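Local coordinates for DR2417 (Deinococcus radiodurans, PDB 4XWW), which probably degrades and matures RNA as a 5'-3' exonuclease with possible endonuclease activity, acting as a homodimeric metal-dependent enzyme of the metallo-beta-lactamase superfamily, at residues 62-67 with 93-98; 337-342 with 365-370; 480-485 with 551-556. All coordinates share one frame; numbering follows the deposited sequence.

Contact 1 of 3, residues 62-67 with 93-98; sequences LIVPRI and LPYIFA
Y95 and V64 meet at about a right angle, with the valine methyl CG1 lying 3.8 Å from ring atom CD1 of Y95. That methyl stands anti to the carbonyl carbon of V64 (chi1 -64°), which aims it from the strand at the inner half of the ring. The outer half meets L62, whose side chain runs against that of Y95 from the opposite direction: CD1 of L62 is 4.1 Å from CE1 of Y95 and equally near the hydroxyl oxygen, with CD2 of the leucine also close to the hydroxyl. Both aliphatic groups approach obliquely, so the ring is flanked along its length by two alternate strand residues. One helical residue on, I96 bridges P65 and I67. Its CD1 meets CD of P65 at 4.2 Å, the two side chains again crossing nearly at right angles, while its CG1 touches CG2 of I67 at 3.9 Å. The packing is apolar, the tyrosine hydroxyl being the only polar touching atom, and strand and helix cross at -37°. Beyond it, Y95 makes an edge-to-face pair with F122, and I96 packs on W80 of strand 77-82. Strand 62-65 pairs antiparallel with strand 452-456, whereas helix 93-97 closely follows the zinc-binding H84, H86, D88 and H89, the signature HxHxDH motif of the metallo-beta-lactamase fold.

Contact 2 of 3, residues 337-342 with 365-370; sequences GDTVIL and GVDVVY
V340 N donates to D367 O at 2.8 Å with an N-H...O angle of 166°, one of four backbone bonds across the contact. Parallel pairing continues on each side: D367 N gives to D338 O, V369 N to V340 O, and L342 N to V369 O. D367, V340 and V369 thus each use both N and O across the strand pair.

The side chains divide between two faces. On one, T339, I341 and V369 come together. I341 and V369 lie side by side and point the same way, CG1 of I341 being 3.9 Å from CB of V369, while CG2 of T339 reaches CG2 of V369 at 4.0 Å. On the face of V340 and V368, CG2 of V340 lies 3.9 Å from CG2 of V366, a residue just before the strand. At the C-terminal end, CB of L342 packs 4.0 Å from CB of Y370, and the tyrosine ring has CG1 of V368 at its edge, in plane.

Water holds the opposite end. One molecule joins G337 N to G365 O and D367 OD1; a second donates to T339 OG1 (2.8 Å) and D367 OD2 (2.7 Å). The threonine hydroxyl, beside its own backbone N at chi1 -58°, is thereby tied to the carboxylate without touching it. D338 turns to R239 for a salt bridge, and the hydroxyl of Y370 bonds to Y362 and to E214 of the second subunit.

Strand 367-369 is the outermost in a five-stranded parallel sheet, and strand 339-342 lies between it and strand 240-243. Helix 351-364, the crossover of this beta-alpha-beta unit, packs L361 on V340, V366 and V368; helix 222-234 backs I341 and V369.

Contact 3 of 3, residues 480-485 with 551-556; sequences LILTAV and PVLIPM
M556 lies alongside T483, both side chains pointing the same way from paired parallel strands. Its CB starts 3.9 Å from CB of T483. CG and SD then pass the end of I481, although CD1 there is doubtful, being modelled too close to I554. A bend at the last torsion (chi3 -43°) brings the methyl CE back over the threonine, 3.6 Å from both CB and CG2 of T483. On the other face of the strands, CD2 of L553 fits between CB of L480, at 3.8 Å, and CD1 of L482, at 3.9 Å.

Five backbone bonds join the strands, from L480 N to V552 O through A484 N to M556 O, the last modelled very short and of doubtful length. The one from L482 N to I554 O is bent (133° at the hydrogen), and its donor sits above the carbonyl plane. P555 has no N-H to give, but none is called for there. Helices 504-523 and 528-547 pack against the leucine face; I481, I554 and M556 touch the second subunit. Backbone bonds and side-chain packing together join the strands, while aliphatic and thioether groups give the dimer interface an apolar surface.

The three contacts follow one another along the chain and do not touch. Contact 1 is the nearest of the three to the bound RNA (about 4 Å, nearest atoms), and the P65 side chain is about 12 Å from a bound zinc. Contact 2, its centre about 39 Å from that of contact 1, joins two strands of the parallel sheet, the first in the beta-CASP domain; its nearest atom is about 10 Å from the RNA, and L342 lies about 8 Å, side chain to side chain, from the predicted substrate-binding H377. Contact 3 is about 29 Å from the RNA, though the P551 side chain is about 8 Å from a bound manganese. Contacts 2 and 3 both reach the second subunit.

Contact 1 of 3, residues 62-67 with 93-98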
loop_
_atom_site.group_PDB
_atom_site.type_symbol
_atom_site.label_atom_id
_atom_site.label_comp_id
_atom_site.label_asym_id
_atom_site.label_seq_id
_atom_site.Cartn_x
_atom_site.Cartn_y
_atom_site.Cartn_z
ATOM N N LEU A 62 16.860 -3.882 4.961
ATOM C CA LEU A 62 16.791 -2.592 5.637
ATOM C C LEU A 62 17.705 -1.576 4.965
ATOM O O LEU A 62 18.475 -1.916 4.077
ATOM C CB LEU A 62 17.159 -2.744 7.120
ATOM C CG LEU A 62 18.494 -3.416 7.418
ATOM C CD1 LEU A 62 19.559 -2.391 7.854
ATOM C CD2 LEU A 62 18.322 -4.501 8.483
ATOM N N ILE A 63 17.576 -0.322 5.376
ATOM C CA ILE A 63 18.332 0.768 4.780
ATOM C C ILE A 63 19.070 1.534 5.892
ATOM O O ILE A 63 18.494 1.847 6.914
ATOM C CB ILE A 63 17.407 1.732 3.998
ATOM C CG1 ILE A 63 16.554 0.954 2.983
ATOM C CG2 ILE A 63 18.230 2.822 3.335
ATOM C CD1 ILE A 63 15.409 1.753 2.377
ATOM N N VAL A 64 20.338 1.837 5.677
ATOM C CA VAL A 64 21.108 2.575 6.668
ATOM C C VAL A 64 21.686 3.810 5.998
ATOM O O VAL A 64 21.748 3.869 4.774
ATOM C CB VAL A 64 22.210 1.699 7.286
ATOM C CG1 VAL A 64 21.581 0.550 8.044
ATOM C CG2 VAL A 64 23.168 1.199 6.228
ATOM N N PRO A 65 22.099 4.814 6.793
ATOM C CA PRO A 65 22.529 6.069 6.169
ATOM C C PRO A 65 23.915 5.995 5.568
ATOM O O PRO A 65 24.773 5.263 6.070
ATOM C CB PRO A 65 22.514 7.081 7.335
ATOM C CG PRO A 65 21.856 6.399 8.481
ATOM C CD PRO A 65 22.026 4.917 8.259
ATOM N N ARG A 66 24.125 6.742 4.490
ATOM C CA ARG A 66 25.470 7.013 3.995
ATOM C C ARG A 66 26.205 7.846 5.029
ATOM O O ARG A 66 25.685 8.854 5.485
ATOM C CB ARG A 66 25.422 7.750 2.655
ATOM C CG ARG A 66 25.245 6.837 1.434
ATOM C CD ARG A 66 26.381 7.060 0.426
ATOM N NE ARG A 66 26.056 8.147 -0.492
ATOM C CZ ARG A 66 26.946 8.908 -1.117
ATOM N NH1 ARG A 66 26.531 9.870 -1.929
ATOM N NH2 ARG A 66 28.245 8.719 -0.932
ATOM N N ILE A 67 27.417 7.439 5.392
ATOM C CA ILE A 67 28.153 8.170 6.421
ATOM C C ILE A 67 29.461 8.730 5.891
ATOM O O ILE A 67 30.394 8.977 6.670
ATOM C CB ILE A 67 28.438 7.296 7.666
ATOM C CG1 ILE A 67 29.216 6.035 7.289
ATOM C CG2 ILE A 67 27.135 6.977 8.410
ATOM C CD1 ILE A 67 29.842 5.330 8.492
ATOM N N LEU A 93 23.241 1.615 13.995
ATOM C CA LEU A 93 24.468 1.749 14.785
ATOM C C LEU A 93 25.513 0.622 14.589
ATOM O O LEU A 93 26.711 0.910 14.546
ATOM C CB LEU A 93 24.103 1.897 16.271
ATOM C CG LEU A 93 23.328 3.194 16.546
ATOM C CD1 LEU A 93 22.842 3.299 17.979
ATOM C CD2 LEU A 93 24.174 4.424 16.187
ATOM N N PRO A 94 25.081 -0.650 14.448
ATOM C CA PRO A 94 26.074 -1.695 14.156
ATOM C C PRO A 94 26.893 -1.401 12.900
ATOM O O PRO A 94 28.110 -1.580 12.878
ATOM C CB PRO A 94 25.209 -2.945 13.944
ATOM C CG PRO A 94 23.990 -2.686 14.721
ATOM C CD PRO A 94 23.728 -1.222 14.608
ATOM N N TYR A 95 26.211 -0.926 11.865
ATOM C CA TYR A 95 26.857 -0.594 10.600
ATOM C C TYR A 95 27.720 0.662 10.699
ATOM O O TYR A 95 28.835 0.699 10.178
ATOM C CB TYR A 95 25.794 -0.435 9.512
ATOM C CG TYR A 95 24.881 -1.639 9.442
ATOM C CD1 TYR A 95 23.728 -1.706 10.220
ATOM C CD2 TYR A 95 25.192 -2.728 8.632
ATOM C CE1 TYR A 95 22.897 -2.815 10.170
ATOM C CE2 TYR A 95 24.367 -3.839 8.580
ATOM C CZ TYR A 95 23.222 -3.876 9.349
ATOM O OH TYR A 95 22.394 -4.974 9.302
ATOM N N ILE A 96 27.209 1.674 11.389
ATOM C CA ILE A 96 27.921 2.938 11.568
ATOM C C ILE A 96 29.109 2.799 12.543
ATOM O O ILE A 96 30.239 3.187 12.207
ATOM C CB ILE A 96 26.940 4.053 12.054
ATOM C CG1 ILE A 96 25.842 4.307 11.005
ATOM C CG2 ILE A 96 27.718 5.336 12.424
ATOM C CD1 ILE A 96 24.628 5.048 11.522
ATOM N N PHE A 97 28.878 2.246 13.736
ATOM C CA PHE A 97 29.950 2.172 14.742
ATOM C C PHE A 97 31.129 1.310 14.271
ATOM O O PHE A 97 32.266 1.563 14.652
ATOM C CB PHE A 97 29.438 1.628 16.087
ATOM C CG PHE A 97 28.591 2.601 16.878
ATOM C CD1 PHE A 97 28.576 3.956 16.575
ATOM C CD2 PHE A 97 27.824 2.151 17.943
ATOM C CE1 PHE A 97 27.796 4.846 17.311
ATOM C CE2 PHE A 97 27.034 3.032 18.687
ATOM C CZ PHE A 97 27.028 4.387 18.372
ATOM N N ALA A 98 30.868 0.299 13.440
ATOM C CA ALA A 98 31.946 -0.581 12.974
ATOM C C ALA A 98 32.961 0.160 12.106
ATOM O O ALA A 98 34.117 -0.260 11.996
ATOM C CB ALA A 98 31.376 -1.770 12.210
#

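Contact 2 of 3, residues 337-342 with 365-370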
loop_
_atom_site.group_PDB
_atom_site.type_symbol
_atom_site.label_atom_id
_atom_site.label_comp_id
_atom_site.label_asym_id
_atom_site.label_seq_id
_atom_site.Cartn_x
_atom_site.Cartn_y
_atom_site.Cartn_z
ATOM N N GLY A 337 -14.984 -18.132 18.054
ATOM C CA GLY A 337 -15.083 -17.881 19.476
ATOM C C GLY A 337 -13.880 -17.115 19.995
ATOM O O GLY A 337 -13.994 -16.359 20.955
ATOM N N ASP A 338 -12.724 -17.321 19.369
ATOM C CA ASP A 338 -11.542 -16.502 19.662
ATOM C C ASP A 338 -11.769 -15.038 19.319
ATOM O O ASP A 338 -12.498 -14.709 18.377
ATOM C CB ASP A 338 -10.305 -16.996 18.885
ATOM C CG ASP A 338 -9.780 -18.344 19.385
ATOM O OD1 ASP A 338 -10.063 -18.701 20.545
ATOM O OD2 ASP A 338 -9.112 -19.070 18.613
ATOM N N THR A 339 -11.110 -14.162 20.071
ATOM C CA THR A 339 -11.066 -12.740 19.756
ATOM C C THR A 339 -9.641 -12.344 19.403
ATOM O O THR A 339 -8.708 -12.637 20.156
ATOM C CB THR A 339 -11.584 -11.887 20.937
ATOM O OG1 THR A 339 -12.928 -12.293 21.248
ATOM C CG2 THR A 339 -11.588 -10.408 20.581
ATOM N N VAL A 340 -9.470 -11.679 18.263
ATOM C CA VAL A 340 -8.157 -11.136 17.907
ATOM C C VAL A 340 -8.218 -9.620 17.878
ATOM O O VAL A 340 -9.070 -9.025 17.208
ATOM C CB VAL A 340 -7.655 -11.664 16.565
ATOM C CG1 VAL A 340 -6.361 -10.900 16.139
ATOM C CG2 VAL A 340 -7.396 -13.145 16.686
ATOM N N ILE A 341 -7.331 -8.989 18.645
ATOM C CA ILE A 341 -7.288 -7.534 18.721
ATOM C C ILE A 341 -6.012 -7.021 18.065
ATOM O O ILE A 341 -4.903 -7.403 18.463
ATOM C CB ILE A 341 -7.329 -7.034 20.180
ATOM C CG1 ILE A 341 -8.594 -7.503 20.913
ATOM C CG2 ILE A 341 -7.178 -5.504 20.247
ATOM C CD1 ILE A 341 -8.488 -7.345 22.453
ATOM N N LEU A 342 -6.172 -6.141 17.083
ATOM C CA LEU A 342 -5.036 -5.445 16.480
ATOM C C LEU A 342 -4.869 -4.097 17.170
ATOM O O LEU A 342 -5.550 -3.134 16.831
ATOM C CB LEU A 342 -5.241 -5.256 14.965
ATOM C CG LEU A 342 -5.657 -6.512 14.201
ATOM C CD1 LEU A 342 -5.739 -6.266 12.668
ATOM C CD2 LEU A 342 -4.747 -7.658 14.497
ATOM N N GLY A 365 -13.431 -17.078 11.447
ATOM C CA GLY A 365 -14.610 -16.827 12.256
ATOM C C GLY A 365 -14.312 -16.258 13.627
ATOM O O GLY A 365 -15.176 -16.230 14.501
ATOM N N VAL A 366 -13.094 -15.776 13.820
ATOM C CA VAL A 366 -12.774 -15.111 15.078
ATOM C C VAL A 366 -13.421 -13.718 15.085
ATOM O O VAL A 366 -13.736 -13.145 14.033
ATOM C CB VAL A 366 -11.243 -15.018 15.322
ATOM C CG1 VAL A 366 -10.563 -16.337 14.975
ATOM C CG2 VAL A 366 -10.619 -13.849 14.560
ATOM N N ASP A 367 -13.684 -13.206 16.274
ATOM C CA ASP A 367 -14.093 -11.819 16.402
ATOM C C ASP A 367 -12.854 -10.953 16.206
ATOM O O ASP A 367 -11.847 -11.170 16.868
ATOM C CB ASP A 367 -14.740 -11.560 17.766
ATOM C CG ASP A 367 -16.003 -12.382 17.979
ATOM O OD1 ASP A 367 -16.403 -13.116 17.053
ATOM O OD2 ASP A 367 -16.599 -12.289 19.074
ATOM N N VAL A 368 -12.915 -9.986 15.286
ATOM C CA VAL A 368 -11.741 -9.199 14.933
ATOM C C VAL A 368 -11.970 -7.762 15.353
ATOM O O VAL A 368 -12.972 -7.144 14.979
ATOM C CB VAL A 368 -11.431 -9.237 13.418
ATOM C CG1 VAL A 368 -9.986 -8.801 13.165
ATOM C CG2 VAL A 368 -11.706 -10.625 12.841
ATOM N N VAL A 369 -11.022 -7.237 16.120
ATOM C CA VAL A 369 -11.154 -5.946 16.780
ATOM C C VAL A 369 -9.984 -5.049 16.393
ATOM O O VAL A 369 -8.825 -5.391 16.650
ATOM C CB VAL A 369 -11.204 -6.132 18.321
ATOM C CG1 VAL A 369 -11.190 -4.796 19.033
ATOM C CG2 VAL A 369 -12.439 -6.927 18.707
ATOM N N TYR A 370 -10.283 -3.901 15.792
ATOM C CA TYR A 370 -9.223 -2.970 15.338
ATOM C C TYR A 370 -9.751 -1.557 15.175
ATOM O O TYR A 370 -10.976 -1.345 15.161
ATOM C CB TYR A 370 -8.618 -3.440 14.008
ATOM C CG TYR A 370 -9.680 -3.839 13.002
ATOM C CD1 TYR A 370 -10.407 -2.876 12.302
ATOM C CD2 TYR A 370 -9.976 -5.171 12.782
ATOM C CE1 TYR A 370 -11.403 -3.253 11.395
ATOM C CE2 TYR A 370 -10.950 -5.555 11.877
ATOM C CZ TYR A 370 -11.661 -4.596 11.187
ATOM O OH TYR A 370 -12.640 -5.008 10.311
HETATM O O HOH W 1 -16.286 -15.867 16.729
HETATM O O HOH W 2 -15.464 -11.073 21.175
#

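Contact 3 of 3, residues 480-485 with 551-556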
loop_
_atom_site.group_PDB
_atom_site.type_symbol
_atom_site.label_atom_id
_atom_site.label_comp_id
_atom_site.label_asym_id
_atom_site.label_seq_id
_atom_site.Cartn_x
_atom_site.Cartn_y
_atom_site.Cartn_z
ATOM N N LEU A 480 13.312 -13.327 -21.122
ATOM C CA LEU A 480 13.619 -14.217 -22.231
ATOM C C LEU A 480 15.104 -14.143 -22.539
ATOM O O LEU A 480 15.611 -13.096 -22.945
ATOM C CB LEU A 480 12.800 -13.853 -23.468
ATOM C CG LEU A 480 11.495 -14.635 -23.583
ATOM C CD1 LEU A 480 10.702 -14.225 -24.813
ATOM C CD2 LEU A 480 11.841 -16.104 -23.633
ATOM N N ILE A 481 15.808 -15.247 -22.323
ATOM C CA ILE A 481 17.207 -15.304 -22.705
ATOM C C ILE A 481 17.349 -16.022 -24.050
ATOM O O ILE A 481 17.081 -17.220 -24.175
ATOM C CB ILE A 481 18.074 -15.985 -21.616
ATOM C CG1 ILE A 481 19.378 -16.524 -22.211
ATOM C CG2 ILE A 481 17.300 -17.058 -20.883
ATOM C CD1 ILE A 481 20.527 -15.550 -22.095
ATOM N N LEU A 482 17.738 -15.256 -25.064
ATOM C CA LEU A 482 17.924 -15.781 -26.406
ATOM C C LEU A 482 19.396 -15.951 -26.705
ATOM O O LEU A 482 20.139 -14.978 -26.757
ATOM C CB LEU A 482 17.312 -14.852 -27.449
ATOM C CG LEU A 482 16.014 -14.120 -27.131
ATOM C CD1 LEU A 482 16.095 -12.732 -27.727
ATOM C CD2 LEU A 482 14.838 -14.874 -27.707
ATOM N N THR A 483 19.825 -17.185 -26.917
ATOM C CA THR A 483 21.208 -17.410 -27.295
ATOM C C THR A 483 21.279 -17.954 -28.715
ATOM O O THR A 483 20.609 -18.929 -29.050
ATOM C CB THR A 483 21.915 -18.362 -26.317
ATOM O OG1 THR A 483 22.344 -19.540 -27.008
ATOM C CG2 THR A 483 20.984 -18.736 -25.162
ATOM N N ALA A 484 22.079 -17.303 -29.552
ATOM C CA ALA A 484 22.269 -17.751 -30.925
ATOM C C ALA A 484 23.486 -18.654 -31.021
ATOM O O ALA A 484 24.573 -18.288 -30.577
ATOM C CB ALA A 484 22.416 -16.562 -31.861
ATOM N N VAL A 485 23.298 -19.840 -31.591
ATOM C CA VAL A 485 24.405 -20.767 -31.810
ATOM C C VAL A 485 24.706 -20.875 -33.300
ATOM O O VAL A 485 23.864 -21.299 -34.087
ATOM C CB VAL A 485 24.107 -22.164 -31.240
ATOM C CG1 VAL A 485 25.389 -22.984 -31.156
ATOM C CG2 VAL A 485 23.454 -22.047 -29.868
ATOM N N PRO A 551 9.104 -8.221 -22.381
ATOM C CA PRO A 551 9.897 -9.004 -21.427
ATOM C C PRO A 551 11.347 -8.571 -21.429
ATOM O O PRO A 551 11.830 -8.127 -22.464
ATOM C CB PRO A 551 9.759 -10.442 -21.944
ATOM C CG PRO A 551 9.380 -10.298 -23.378
ATOM C CD PRO A 551 8.513 -9.074 -23.424
ATOM N N VAL A 552 12.019 -8.675 -20.288
ATOM C CA VAL A 552 13.452 -8.420 -20.240
ATOM C C VAL A 552 14.134 -9.431 -21.157
ATOM O O VAL A 552 13.871 -10.630 -21.072
ATOM C CB VAL A 552 14.000 -8.496 -18.791
ATOM C CG1 VAL A 552 15.319 -9.267 -18.719
ATOM C CG2 VAL A 552 14.158 -7.097 -18.216
ATOM N N LEU A 553 14.987 -8.924 -22.047
ATOM C CA LEU A 553 15.638 -9.745 -23.065
ATOM C C LEU A 553 17.146 -9.806 -22.908
ATOM O O LEU A 553 17.828 -8.793 -22.999
ATOM C CB LEU A 553 15.341 -9.180 -24.449
ATOM C CG LEU A 553 13.908 -9.307 -24.937
ATOM C CD1 LEU A 553 13.622 -8.278 -26.014
ATOM C CD2 LEU A 553 13.680 -10.719 -25.449
ATOM N N ILE A 554 17.658 -11.016 -22.736
ATOM C CA ILE A 554 19.083 -11.231 -22.622
ATOM C C ILE A 554 19.560 -12.042 -23.822
ATOM O O ILE A 554 19.417 -13.260 -23.855
ATOM C CB ILE A 554 19.384 -12.001 -21.332
ATOM C CG1 ILE A 554 19.071 -11.123 -20.121
ATOM C CG2 ILE A 554 20.827 -12.470 -21.299
ATOM C CD1 ILE A 554 19.384 -11.775 -18.798
ATOM N N PRO A 555 20.166 -11.373 -24.789
ATOM C CA PRO A 555 20.650 -12.092 -25.970
ATOM C C PRO A 555 22.130 -12.478 -25.883
ATOM O O PRO A 555 22.944 -11.686 -25.409
ATOM C CB PRO A 555 20.406 -11.092 -27.100
ATOM C CG PRO A 555 20.560 -9.761 -26.449
ATOM C CD PRO A 555 20.141 -9.916 -25.002
ATOM N N MET A 556 22.461 -13.690 -26.333
ATOM C CA MET A 556 23.844 -14.182 -26.366
ATOM C C MET A 556 24.193 -14.780 -27.738
ATOM O O MET A 556 23.463 -15.626 -28.242
ATOM C CB MET A 556 24.068 -15.237 -25.274
ATOM C CG MET A 556 23.442 -14.914 -23.928
ATOM S SD MET A 556 24.001 -16.014 -22.610
ATOM C CE MET A 556 23.957 -17.605 -23.431
#